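Local coordinates for protein intradiol ring-cleavage dioxygenase (PDB 4ILV) that probably cleaves the aromatic ring of catechol-type compounds between the two hydroxyl-bearing carbons, using a bound ferric iron and molecular oxygen, at residues Gly42-Lys46 / Tyr95-Gly99; Thr145-Pro150 / Phe161-Met167; Thr53-Ser58 / Thr115-Ile119; Asp34-Asp38 / Phe180-Leu184. All coordinates share one frame; numbering follows the deposited sequence. Where two conformers were deposited one is given.

Contact 1: Gly42-Lys46 / Tyr95-Gly99; sequences GPYFK and YDMTG. With FE (Fe (III) ion), chain C.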
# COMPACT_ATOMS: atom_id res chain seq x y z
N GLY A 42 6.03 3.73 -11.33
CA GLY A 42 4.94 3.93 -12.26
C GLY A 42 4.79 5.41 -12.57
O GLY A 42 5.29 6.26 -11.83
N PRO A 43 4.11 5.73 -13.69
CA PRO A 43 3.96 7.12 -14.12
C PRO A 43 3.03 7.93 -13.21
O PRO A 43 3.08 9.16 -13.25
CB PRO A 43 3.36 6.99 -15.53
CG PRO A 43 2.67 5.67 -15.53
CD PRO A 43 3.49 4.78 -14.64
N TYR A 44 2.22 7.26 -12.39
CA TYR A 44 1.14 7.93 -11.66
C TYR A 44 1.45 8.39 -10.24
O TYR A 44 0.55 8.77 -9.49
CB TYR A 44 -0.13 7.08 -11.71
CG TYR A 44 -0.53 6.76 -13.13
CD1 TYR A 44 -0.50 7.74 -14.12
CD2 TYR A 44 -0.89 5.47 -13.51
CE1 TYR A 44 -0.84 7.46 -15.43
CE2 TYR A 44 -1.24 5.18 -14.82
CZ TYR A 44 -1.21 6.17 -15.78
OH TYR A 44 -1.55 5.89 -17.08
N PHE A 45 2.72 8.34 -9.85
CA PHE A 45 3.11 8.90 -8.56
C PHE A 45 3.09 10.43 -8.59
O PHE A 45 3.43 11.04 -9.60
CB PHE A 45 4.49 8.40 -8.14
CG PHE A 45 5.01 9.04 -6.87
CD1 PHE A 45 4.46 8.71 -5.64
CD2 PHE A 45 6.03 9.98 -6.92
CE1 PHE A 45 4.94 9.30 -4.46
CE2 PHE A 45 6.51 10.57 -5.75
CZ PHE A 45 5.96 10.23 -4.52
N LYS A 46 2.69 11.04 -7.48
CA LYS A 46 2.79 12.49 -7.31
C LYS A 46 3.43 12.76 -5.96
O LYS A 46 2.96 12.27 -4.93
CB LYS A 46 1.41 13.15 -7.38
CG LYS A 46 0.83 13.21 -8.79
CD LYS A 46 -0.48 14.00 -8.83
CE LYS A 46 -0.29 15.47 -8.53
NZ LYS A 46 -1.58 16.22 -8.64
N TYR A 95 -6.34 7.08 -11.71
CA TYR A 95 -5.50 7.80 -10.75
C TYR A 95 -5.80 9.30 -10.87
O TYR A 95 -6.10 9.79 -11.95
CB TYR A 95 -4.00 7.58 -11.02
CG TYR A 95 -3.50 6.19 -10.70
CD1 TYR A 95 -2.88 5.91 -9.47
CD2 TYR A 95 -3.63 5.15 -11.61
CE1 TYR A 95 -2.41 4.63 -9.17
CE2 TYR A 95 -3.16 3.86 -11.32
CZ TYR A 95 -2.56 3.61 -10.09
OH TYR A 95 -2.09 2.34 -9.78
N ASP A 96 -5.68 10.02 -9.76
CA ASP A 96 -5.92 11.46 -9.79
C ASP A 96 -4.62 12.20 -10.08
O ASP A 96 -3.73 12.23 -9.24
CB ASP A 96 -6.53 11.92 -8.45
CG ASP A 96 -6.91 13.40 -8.44
OD1 ASP A 96 -6.85 14.07 -9.49
OD2 ASP A 96 -7.27 13.89 -7.35
N MET A 97 -4.51 12.76 -11.29
CA MET A 97 -3.30 13.49 -11.67
C MET A 97 -3.40 15.00 -11.44
O MET A 97 -2.39 15.71 -11.44
CB MET A 97 -2.95 13.23 -13.15
CG MET A 97 -2.57 11.79 -13.46
SD MET A 97 -1.48 10.99 -12.25
CE MET A 97 -0.02 12.02 -12.30
N THR A 98 -4.61 15.50 -11.25
CA THR A 98 -4.80 16.93 -11.07
C THR A 98 -4.78 17.24 -9.57
O THR A 98 -4.22 18.26 -9.16
CB THR A 98 -6.09 17.44 -11.76
OG1 THR A 98 -7.24 17.08 -11.00
CG2 THR A 98 -6.20 16.83 -13.14
N GLY A 99 -5.40 16.37 -8.77
CA GLY A 99 -5.35 16.49 -7.32
C GLY A 99 -4.66 15.34 -6.61
O GLY A 99 -3.78 14.68 -7.17
FE FE C . -0.50 1.55 -10.78
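Lys-46 reaches across to the 95-99 loop and gives its ammonium to two backbone carbonyls, NZ lying 3.0 Å from Met-97 O and 3.1 Å from Gly-99 O. Both oxygens are met from above their carbonyl planes, 69° out for Met-97, so neither bond is directed at a lone pair. The chain bends at chi3 (67°) to bring NZ there, and its CG rests against Met-97 CE; the ammonium also has a cation-pi contact with Phe-100. Within the 95-99 loop, Asp-96 OD1 accepts from Gly-99 N at 2.8 Å and more weakly from Thr-98 N, an Asx motif, while OD2 takes the N-H of Ala-101. With an alanine in place of Lys-46, the carbonyls of Met-97 and Gly-99 would probably lose their ammonium donor.

At the other end Tyr-44 CB stands over the face of the Tyr-95 ring, 3.9 Å from its centroid. The two rings are inclined at 29° and slid apart, so they barely overlap. Met-97 SD lies obliquely beside the Tyr-44 ring, a Met-aromatic contact. Tyr-95 OH binds the iron at 2.0 Å, in a site completed in protein by Tyr-124, His-130 and His-132. The chemistry thus implies a division of labour: charge-to-carbonyl bonds secure the 95-99 loop, and apolar packing covers part of one face of an iron ligand's ring and is likely to limit its movement.

Contact 2: Thr145-Pro150 / Phe161-Met167; sequences TQLYFP and FDPALLM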
# COMPACT_ATOMS: atom_id res chain seq x y z
N THR A 145 7.60 0.22 -3.81
CA THR A 145 7.06 -1.12 -4.04
C THR A 145 5.56 -1.12 -4.23
O THR A 145 4.93 -0.06 -4.30
CB THR A 145 7.50 -2.09 -2.89
OG1 THR A 145 7.17 -3.44 -3.23
CG2 THR A 145 6.85 -1.73 -1.56
N GLN A 146 4.97 -2.30 -4.34
CA GLN A 146 3.53 -2.42 -4.51
C GLN A 146 2.95 -3.55 -3.67
O GLN A 146 3.66 -4.49 -3.29
CB GLN A 146 3.21 -2.70 -5.98
CG GLN A 146 3.74 -1.65 -6.92
CD GLN A 146 3.42 -1.96 -8.37
OE1 GLN A 146 2.42 -2.62 -8.67
NE2 GLN A 146 4.25 -1.47 -9.28
N LEU A 147 1.65 -3.47 -3.39
CA LEU A 147 0.96 -4.56 -2.71
C LEU A 147 -0.09 -5.20 -3.61
O LEU A 147 -0.81 -4.49 -4.32
CB LEU A 147 0.29 -4.06 -1.43
CG LEU A 147 1.20 -3.28 -0.48
CD1 LEU A 147 0.42 -2.82 0.74
CD2 LEU A 147 2.44 -4.09 -0.06
N TYR A 148 -0.17 -6.53 -3.58
CA TYR A 148 -1.10 -7.26 -4.45
C TYR A 148 -2.18 -7.97 -3.65
O TYR A 148 -2.08 -8.10 -2.43
CB TYR A 148 -0.36 -8.27 -5.34
CG TYR A 148 0.58 -7.60 -6.31
CD1 TYR A 148 0.10 -6.99 -7.46
CD2 TYR A 148 1.95 -7.59 -6.09
CE1 TYR A 148 0.95 -6.38 -8.35
CE2 TYR A 148 2.82 -6.98 -6.98
CZ TYR A 148 2.30 -6.36 -8.11
OH TYR A 148 3.13 -5.75 -9.02
N PHE A 149 -3.21 -8.43 -4.36
CA PHE A 149 -4.40 -9.04 -3.78
C PHE A 149 -4.45 -10.52 -4.11
O PHE A 149 -4.15 -10.91 -5.24
CB PHE A 149 -5.66 -8.36 -4.35
CG PHE A 149 -5.83 -6.95 -3.88
CD1 PHE A 149 -6.76 -6.64 -2.91
CD2 PHE A 149 -5.01 -5.95 -4.38
CE1 PHE A 149 -6.89 -5.33 -2.44
CE2 PHE A 149 -5.15 -4.63 -3.93
CZ PHE A 149 -6.09 -4.33 -2.96
N PRO A 150 -4.85 -11.35 -3.13
CA PRO A 150 -4.92 -12.79 -3.33
C PRO A 150 -6.06 -13.17 -4.26
O PRO A 150 -7.14 -12.58 -4.18
CB PRO A 150 -5.20 -13.33 -1.92
CG PRO A 150 -5.94 -12.22 -1.24
CD PRO A 150 -5.31 -10.95 -1.78
N PHE A 161 3.68 -9.00 -11.28
CA PHE A 161 3.16 -9.60 -10.06
C PHE A 161 4.23 -10.38 -9.33
O PHE A 161 5.05 -11.05 -9.95
CB PHE A 161 1.97 -10.52 -10.36
CG PHE A 161 1.54 -11.33 -9.18
CD1 PHE A 161 0.77 -10.75 -8.18
CD2 PHE A 161 1.93 -12.65 -9.05
CE1 PHE A 161 0.39 -11.49 -7.07
CE2 PHE A 161 1.55 -13.40 -7.94
CZ PHE A 161 0.78 -12.81 -6.94
N ASP A 162 4.24 -10.27 -8.00
CA ASP A 162 5.20 -10.99 -7.17
C ASP A 162 4.48 -11.50 -5.92
O ASP A 162 4.05 -10.70 -5.09
CB ASP A 162 6.34 -10.05 -6.77
CG ASP A 162 7.45 -10.75 -5.96
OD1 ASP A 162 7.29 -11.93 -5.57
OD2 ASP A 162 8.47 -10.09 -5.70
N PRO A 163 4.36 -12.83 -5.77
CA PRO A 163 3.68 -13.43 -4.62
C PRO A 163 4.25 -12.97 -3.27
O PRO A 163 3.53 -13.03 -2.27
CB PRO A 163 3.91 -14.93 -4.81
CG PRO A 163 5.04 -15.02 -5.76
CD PRO A 163 4.90 -13.85 -6.67
N ALA A 164 5.50 -12.53 -3.23
CA ALA A 164 6.07 -12.02 -1.98
C ALA A 164 5.41 -10.69 -1.56
O ALA A 164 5.51 -10.28 -0.41
CB ALA A 164 7.58 -11.85 -2.09
N LEU A 165 4.73 -10.04 -2.49
CA LEU A 165 4.09 -8.77 -2.19
C LEU A 165 2.57 -8.91 -2.03
O LEU A 165 1.84 -7.91 -2.03
CB LEU A 165 4.43 -7.74 -3.27
CG LEU A 165 5.93 -7.40 -3.34
CD1 LEU A 165 6.26 -6.69 -4.64
CD2 LEU A 165 6.36 -6.55 -2.16
N LEU A 166 2.11 -10.15 -1.88
CA LEU A 166 0.69 -10.41 -1.61
C LEU A 166 0.31 -10.02 -0.19
O LEU A 166 1.03 -10.33 0.76
CB LEU A 166 0.35 -11.88 -1.82
CG LEU A 166 -0.01 -12.37 -3.23
CD1 LEU A 166 -0.04 -13.90 -3.27
CD2 LEU A 166 -1.34 -11.80 -3.71
N MET A 167 -0.78 -9.30 -0.05
CA MET A 167 -1.45 -9.11 1.23
C MET A 167 -2.25 -10.36 1.54
O MET A 167 -2.62 -11.10 0.63
CB MET A 167 -2.45 -7.94 1.14
CG MET A 167 -1.81 -6.58 0.88
SD MET A 167 -3.04 -5.27 0.78
CE MET A 167 -3.73 -5.59 -0.84
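Tyr-148 and Phe-161 meet through different first torsions: the tyrosine CG lies opposite its own carbonyl carbon (chi1 -64°), whereas Phe-161 CG stands opposite its backbone N (chi1 171°), and the two side chains slide past each other in opposite directions. The result is an edge-to-face pair with planes at 66°, Phe-161 CD1 coming over the tyrosine face 3.7 Å from Tyr-148 CG. Phe-161 CA also lies over that face, while Leu-165 CB touches the ring at its edge, 3.8 Å from Tyr-148 CD2. The phenol OH bonds outside the pair of segments, to Gln-39 OE1.

The methyl of Met-167 sits almost centrally over the Phe-149 ring, a CH-pi contact with CE 3.4 Å from the centroid. The sulfur lies above the same face, farther off, a Met-aromatic contact. Leu-166 CD2 approaches the backbone of Phe-149, and Leu-165 CD2 packs on Thr-145 OG1, a hydroxyl bonded to Pro-37 O.

Asp-162 OD1 shapes the partner loop by accepting from Ala-164 N, an Asx turn leading through a short 3-10 segment. Two nearly straight backbone bonds hold the two segments in register: Tyr-148 N to Leu-165 O at 2.9 Å and Met-167 N to Tyr-148 O at 3.0 Å. These two bonds make a single beta bridge, Tyr-148 with Leu-166, on the outer edge of strand 143-148, in the antiparallel sheet whose strand 130-136 carries the iron ligands His-130 and His-132.

Contact 3: Thr53-Ser58 / Thr115-Ile119; sequences TSLVTS and TLRTI
Val-56 and Leu-55 form the close-packed side of this contact, against strand 115-119. Val-56 CG1 lies 3.6 Å from Thr-118 CA and also touches Ile-119 CG2. Leu-55 crosses Leu-116 at a slant, with its CG 3.9 Å from Leu-116 CD1, and runs beside Thr-118 so that Leu-55 CD1 meets the threonine OG1. That hydroxyl, on a buried residue, is hydrogen-bonded to Gln-88 OE1.

Backbone bonds fix the alignment. Arg-117 N donates to Thr-53 O at 2.9 Å, and Leu-55 N donates to Arg-117 O at 2.8 Å, nearly along the C=O axis with an N-H...O angle of 176°. Both bonds use Arg-117, the residue bridged to Ser-54, and Leu-116 CA adds a C-H...O contact to Thr-53 O.

The solvent side is looser and belongs to the arginine side chain. Its CG is anti to the backbone N (chi1 -176°) and the chain runs extended as far as NE, which carries the guanidinium along the loop. Val-56 CG2 lies over one face of that group, 3.7 Å from Arg-117 NE, and Ser-54 OG rests near Arg-117 CD. Farther out, Arg-117 NH2 comes no nearer to Ser-58 N than 3.9 Å, and Ser-58 itself is poorly ordered.

The 53-58 loop runs along the outer edge of strand 113-119 with a single bridge. On its other edge that strand pairs antiparallel with strand 64-72, through Leu-116 with Val-67 and Thr-118 with Leu-65, and Phe-102 packs against Val-56, Thr-118 and Ile-119.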
# COMPACT_ATOMS: atom_id res chain seq x y z
N THR A 53 -4.31 8.84 7.14
CA THR A 53 -4.37 7.37 7.10
C THR A 53 -5.65 6.92 6.40
O THR A 53 -5.76 5.77 6.00
CB THR A 53 -4.38 6.78 8.49
OG1 THR A 53 -5.49 7.33 9.20
CG2 THR A 53 -3.08 7.11 9.22
N SER A 54 -6.61 7.83 6.27
CA SER A 54 -7.86 7.50 5.60
C SER A 54 -7.98 8.22 4.26
O SER A 54 -7.84 9.44 4.19
CB SER A 54 -9.05 7.86 6.50
OG SER A 54 -10.27 7.58 5.84
N LEU A 55 -8.25 7.47 3.19
CA LEU A 55 -8.34 8.06 1.86
C LEU A 55 -9.79 8.19 1.41
O LEU A 55 -10.06 8.68 0.33
CB LEU A 55 -7.61 7.18 0.84
CG LEU A 55 -6.14 6.87 1.14
CD1 LEU A 55 -5.55 6.05 0.01
CD2 LEU A 55 -5.34 8.17 1.36
N VAL A 56 -10.72 7.71 2.23
CA VAL A 56 -12.11 7.61 1.80
C VAL A 56 -13.08 8.06 2.88
O VAL A 56 -12.70 8.22 4.03
CB VAL A 56 -12.49 6.17 1.42
CG1 VAL A 56 -11.55 5.65 0.35
CG2 VAL A 56 -12.45 5.26 2.66
N THR A 57 -14.33 8.25 2.48
CA THR A 57 -15.41 8.45 3.43
C THR A 57 -16.47 7.38 3.18
O THR A 57 -16.30 6.50 2.33
CB THR A 57 -16.06 9.84 3.30
OG1 THR A 57 -17.03 9.82 2.25
CG2 THR A 57 -15.02 10.91 3.00
N SER A 58 -17.57 7.46 3.92
CA SER A 58 -18.71 6.57 3.72
C SER A 58 -19.33 6.79 2.34
O SER A 58 -19.91 5.88 1.76
CB SER A 58 -19.75 6.82 4.81
OG SER A 58 -19.13 6.88 6.08
N THR A 115 -1.97 1.79 9.45
CA THR A 115 -3.32 1.48 8.99
C THR A 115 -3.68 2.37 7.81
O THR A 115 -3.37 3.57 7.82
CB THR A 115 -4.38 1.73 10.06
OG1 THR A 115 -3.88 1.32 11.33
CG2 THR A 115 -5.62 0.94 9.74
N LEU A 116 -4.35 1.79 6.82
CA LEU A 116 -4.79 2.55 5.65
C LEU A 116 -6.24 2.23 5.38
O LEU A 116 -6.57 1.08 5.07
CB LEU A 116 -3.97 2.18 4.43
CG LEU A 116 -4.39 2.94 3.15
CD1 LEU A 116 -3.97 4.38 3.24
CD2 LEU A 116 -3.77 2.28 1.95
N ARG A 117 -7.11 3.22 5.52
CA ARG A 117 -8.52 3.02 5.18
C ARG A 117 -8.77 3.52 3.77
O ARG A 117 -8.54 4.70 3.48
CB ARG A 117 -9.43 3.75 6.16
CG ARG A 117 -10.90 3.45 5.88
CD ARG A 117 -11.82 4.40 6.63
NE ARG A 117 -13.21 4.28 6.19
CZ ARG A 117 -14.14 5.19 6.45
NH1 ARG A 117 -13.83 6.28 7.13
NH2 ARG A 117 -15.39 5.01 6.01
N THR A 118 -9.26 2.65 2.90
CA THR A 118 -9.36 3.01 1.49
C THR A 118 -10.50 2.22 0.84
O THR A 118 -11.38 1.74 1.54
CB THR A 118 -7.98 2.78 0.78
OG1 THR A 118 -8.02 3.26 -0.56
CG2 THR A 118 -7.56 1.30 0.81
N ILE A 119 -10.52 2.12 -0.49
CA ILE A 119 -11.43 1.16 -1.13
C ILE A 119 -10.60 0.25 -2.02
O ILE A 119 -9.45 0.57 -2.32
CB ILE A 119 -12.62 1.83 -1.94
CG1 ILE A 119 -12.15 3.00 -2.78
CG2 ILE A 119 -13.68 2.36 -0.97
CD1 ILE A 119 -11.41 2.62 -4.06

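Contact 4: Asp34-Asp38 / Phe180-Leu184; sequences DPTPD and FDFVL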
# COMPACT_ATOMS: atom_id res chain seq x y z
N ASP A 34 10.73 -10.11 4.08
CA ASP A 34 12.02 -10.31 4.73
C ASP A 34 13.10 -10.47 3.67
O ASP A 34 13.48 -11.61 3.34
CB ASP A 34 11.97 -11.54 5.65
CG ASP A 34 13.12 -11.58 6.67
OD1 ASP A 34 14.15 -10.91 6.45
OD2 ASP A 34 12.97 -12.27 7.70
N PRO A 35 13.58 -9.35 3.09
CA PRO A 35 13.02 -8.00 3.22
C PRO A 35 12.11 -7.69 2.04
O PRO A 35 12.31 -8.23 0.96
CB PRO A 35 14.25 -7.10 3.17
CG PRO A 35 15.21 -7.84 2.33
CD PRO A 35 14.94 -9.32 2.51
N THR A 36 11.14 -6.81 2.27
CA THR A 36 10.13 -6.48 1.27
C THR A 36 10.75 -6.08 -0.07
O THR A 36 11.50 -5.11 -0.13
CB THR A 36 9.23 -5.35 1.77
OG1 THR A 36 8.72 -5.70 3.07
CG2 THR A 36 8.08 -5.08 0.79
N PRO A 37 10.45 -6.84 -1.14
CA PRO A 37 11.02 -6.57 -2.47
C PRO A 37 10.57 -5.22 -3.00
O PRO A 37 9.47 -4.77 -2.68
CB PRO A 37 10.43 -7.69 -3.33
CG PRO A 37 10.07 -8.76 -2.39
CD PRO A 37 9.66 -8.08 -1.13
N ASP A 38 11.40 -4.58 -3.81
CA ASP A 38 11.03 -3.30 -4.40
C ASP A 38 10.41 -3.50 -5.78
O ASP A 38 10.61 -4.53 -6.42
CB ASP A 38 12.24 -2.37 -4.50
CG ASP A 38 13.36 -2.94 -5.34
OD1 ASP A 38 14.07 -3.85 -4.86
OD2 ASP A 38 13.52 -2.48 -6.48
N PHE A 180 -0.58 -6.95 5.87
CA PHE A 180 0.74 -6.99 5.25
C PHE A 180 1.78 -6.39 6.17
O PHE A 180 1.57 -5.31 6.73
CB PHE A 180 0.75 -6.25 3.90
CG PHE A 180 2.06 -6.40 3.15
CD1 PHE A 180 2.28 -7.50 2.32
CD2 PHE A 180 3.07 -5.45 3.28
CE1 PHE A 180 3.49 -7.64 1.64
CE2 PHE A 180 4.27 -5.58 2.59
CZ PHE A 180 4.49 -6.68 1.78
N ASP A 181 2.90 -7.08 6.34
CA ASP A 181 4.02 -6.56 7.11
C ASP A 181 5.21 -6.22 6.20
O ASP A 181 5.58 -7.02 5.34
CB ASP A 181 4.46 -7.57 8.18
CG ASP A 181 3.45 -7.70 9.32
OD1 ASP A 181 2.58 -6.81 9.48
OD2 ASP A 181 3.51 -8.71 10.06
N PHE A 182 5.82 -5.06 6.43
CA PHE A 182 7.03 -4.69 5.71
C PHE A 182 8.25 -5.13 6.52
O PHE A 182 8.23 -5.09 7.75
CB PHE A 182 7.13 -3.18 5.51
CG PHE A 182 6.02 -2.59 4.67
CD1 PHE A 182 4.77 -2.33 5.21
CD2 PHE A 182 6.24 -2.26 3.34
CE1 PHE A 182 3.76 -1.77 4.44
CE2 PHE A 182 5.23 -1.69 2.56
CZ PHE A 182 3.99 -1.46 3.11
N VAL A 183 9.29 -5.55 5.82
CA VAL A 183 10.60 -5.76 6.44
C VAL A 183 11.60 -4.93 5.65
O VAL A 183 11.80 -5.16 4.46
CB VAL A 183 10.99 -7.23 6.43
CG1 VAL A 183 12.38 -7.42 7.04
CG2 VAL A 183 9.97 -8.04 7.20
N LEU A 184 12.18 -3.93 6.30
CA LEU A 184 13.14 -3.04 5.66
C LEU A 184 14.56 -3.38 6.09
O LEU A 184 14.80 -3.83 7.21
CB LEU A 184 12.86 -1.59 6.05
CG LEU A 184 11.44 -1.08 5.80
CD1 LEU A 184 11.35 0.38 6.23
CD2 LEU A 184 11.08 -1.25 4.34
O HOH W 1 12.85 -3.60 2.21
O HOH W 2 7.33 -7.84 3.45
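The start of the modelled chain docks here on strand 175-183, part of the mixed sheet, chiefly through Thr-36 and Val-183. Thr-36 uses backbone and side chain together: its N donates to Val-183 O at 2.8 Å, in the carbonyl plane, and its OG1 accepts from Val-183 N, also at 2.8 Å, with an N-H...O angle of 166°. The hydroxyl can do so because OG1 lies opposite the carbonyl carbon (chi1 -53°), while the methyl CG2 meets the edge of the Phe-180 ring, 4.1 Å from CZ.

Two waters reinforce the grip. One donates to both Thr-36 O and Val-183 O; the other lies 2.6 Å from Thr-36 OG1 and donates to Asp-181 O. A valine in place of Thr-36 would probably leave Val-183 N without its acceptor and the second water without one of its partners.

Before the cis peptide bond that precedes Pro-35, Asp-34 CA packs 3.7 Å from Val-183 CB, though Asp-34 is poorly ordered. Phe-180 CE2 sits over the centre of the Phe-182 ring face. A threonine hydroxyl thus takes the acceptor's place that a backbone carbonyl would have in regular strand pairing, tying the irregular first modelled residues to the end of strand 175-183 in the mixed sheet.

How the contacts relate
Contact 2 is the buried one, contacts 3 and 4 are partly buried, and contact 1 lies at the surface, though it includes an iron ligand. Contacts 3 and 4 reach the same mixed sheet on opposite sides of the chain's centre, whereas contact 2 builds on the antiparallel sheet. Contacts 2 and 4 touch directly, Leu-147 packing on Phe-180. Segment 42-46 of contact 1 comes soon after segment 34-38 of contact 4, and contact 1 is nested in the loop contact 4 closes, yet their centres are about 24 Å apart. Backbone pairing with apolar filling marks contacts 2 and 3, water and hydroxyl bonding contact 4, and ammonium-to-carbonyl bonding with tyrosine ring packing contact 1.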